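Side-chain contact in conserved hypothetical protein (Bacteroides thetaiotaomicron, PDB 2FB6), which is of unknown function but has a parallel alpha/beta fold, and may be related to the DsrE-like sulfur-handling proteins: residues K52-A55 with Q59-T62. Residues are numbered along the deposited sequence; the frame is centred on the assembly and turned at random.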
loop_
_atom_site.group_PDB
_atom_site.type_symbol
_atom_site.label_atom_id
_atom_site.label_comp_id
_atom_site.label_asym_id
_atom_site.label_seq_id
_atom_site.Cartn_x
_atom_site.Cartn_y
_atom_site.Cartn_z
ATOM N N LYS A 52 3.974 -9.018 7.276
ATOM C CA LYS A 52 3.839 -9.656 8.592
ATOM C C LYS A 52 3.231 -8.684 9.597
ATOM O O LYS A 52 2.378 -9.069 10.396
ATOM C CB LYS A 52 5.188 -10.162 9.110
ATOM C CG LYS A 52 5.656 -11.439 8.459
ATOM C CD LYS A 52 6.889 -11.987 9.166
ATOM C CE LYS A 52 7.544 -13.083 8.350
ATOM N NZ LYS A 52 8.845 -13.513 8.944
ATOM N N LEU A 53 3.653 -7.419 9.552
ATOM C CA LEU A 53 3.102 -6.420 10.463
ATOM C C LEU A 53 1.586 -6.259 10.288
ATOM O O LEU A 53 0.823 -6.273 11.256
ATOM C CB LEU A 53 3.808 -5.072 10.292
ATOM C CG LEU A 53 3.227 -3.936 11.134
ATOM C CD1 LEU A 53 3.497 -4.195 12.627
ATOM C CD2 LEU A 53 3.806 -2.605 10.655
ATOM N N VAL A 54 1.151 -6.072 9.050
ATOM C CA VAL A 54 -0.271 -5.880 8.779
ATOM C C VAL A 54 -1.068 -7.109 9.202
ATOM O O VAL A 54 -2.162 -6.977 9.762
ATOM C CB VAL A 54 -0.513 -5.539 7.295
ATOM C CG1 VAL A 54 -1.980 -5.545 6.980
ATOM C CG2 VAL A 54 0.076 -4.154 6.979
ATOM N N ALA A 55 -0.519 -8.302 8.954
ATOM C CA ALA A 55 -1.240 -9.529 9.267
ATOM C C ALA A 55 -1.470 -9.705 10.755
ATOM O O ALA A 55 -2.463 -10.305 11.158
ATOM C CB ALA A 55 -0.485 -10.729 8.716
ATOM N N GLN A 59 -3.778 -2.691 15.536
ATOM C CA GLN A 59 -3.739 -1.231 15.383
ATOM C C GLN A 59 -3.401 -0.833 13.944
ATOM O O GLN A 59 -4.001 0.094 13.397
ATOM C CB GLN A 59 -2.767 -0.565 16.366
ATOM C CG GLN A 59 -3.299 -0.550 17.799
ATOM C CD GLN A 59 -2.354 0.107 18.775
ATOM O OE1 GLN A 59 -2.224 -0.334 19.923
ATOM N NE2 GLN A 59 -1.723 1.189 18.350
ATOM N N VAL A 60 -2.452 -1.544 13.329
ATOM C CA VAL A 60 -2.143 -1.309 11.910
ATOM C C VAL A 60 -3.365 -1.657 11.028
ATOM O O VAL A 60 -3.675 -0.946 10.077
ATOM C CB VAL A 60 -0.881 -2.091 11.482
ATOM C CG1 VAL A 60 -0.587 -1.939 9.988
ATOM C CG2 VAL A 60 0.324 -1.635 12.300
ATOM N N GLN A 61 -4.062 -2.749 11.338
ATOM C CA GLN A 61 -5.270 -3.104 10.571
ATOM C C GLN A 61 -6.323 -1.999 10.583
ATOM O O GLN A 61 -6.968 -1.751 9.574
ATOM C CB GLN A 61 -5.843 -4.437 11.056
ATOM C CG GLN A 61 -4.866 -5.560 10.816
ATOM C CD GLN A 61 -5.323 -6.876 11.357
ATOM O OE1 GLN A 61 -6.390 -6.984 11.959
ATOM N NE2 GLN A 61 -4.505 -7.897 11.151
ATOM N N THR A 62 -6.506 -1.345 11.725
ATOM C CA THR A 62 -7.429 -0.219 11.788
ATOM C C THR A 62 -7.054 0.866 10.787
ATOM O O THR A 62 -7.938 1.396 10.109
ATOM C CB THR A 62 -7.490 0.321 13.228
ATOM O OG1 THR A 62 -7.853 -0.770 14.070
ATOM C CG2 THR A 62 -8.526 1.462 13.384
#
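Gln-61 and Val-54 show how two consecutive helices, 49-56 and 58-70, can be joined by one polar bond laid beside a small apolar cluster. The glutamine is instructive when followed outward. CB leaves at a slant, pointing neither at helix 49-56 nor away from it, but CG, set beside its own backbone N, comes within 3.2 Å of Val-54 O. The chain then runs extended (chi2 176°), carrying CD past that oxygen and NE2 to it at 2.9 Å. This last approach is the hydrogen bond: it is nearly straight, 164° at the hydrogen, and the nitrogen lies in the carbonyl plane at a C=O...N angle of 155°. The acceptor also sits almost exactly in the amide plane of Gln-61. Ala-55 O is near NE2, at 3.2 Å, but the angle is too poor for a bond.

Val-60 supplies the apolar half. CG1, anti to the backbone N, packs 3.8 Å from Val-54 CG2, whereas CG2 nestles against the branch of Leu-53, 3.9 Å from its CG and about as close to both its methyls. In each pair the side chains cross at roughly a right angle. Trp-14 of strand 9-14, touching both valines, and Phe-23 of helix 19-36, touching Val-60, cover the cluster. Both helices lie in the connection between the neighbouring parallel strands 41-46 and 73-77, a beta-alpha-beta crossover built from two helices. The side-chain oxygen OD1 of Asp-57, just before helix 58-70, accepts a hydrogen bond from Val-60 N.

The amide serves the last turn of helix 49-56, where main-chain carbonyls commonly run short of in-helix donors. An uncharged N-H donor there bonds one carbonyl and would probably offset some partial negative charge at the helix end, without putting a full charge beside buried aliphatic groups.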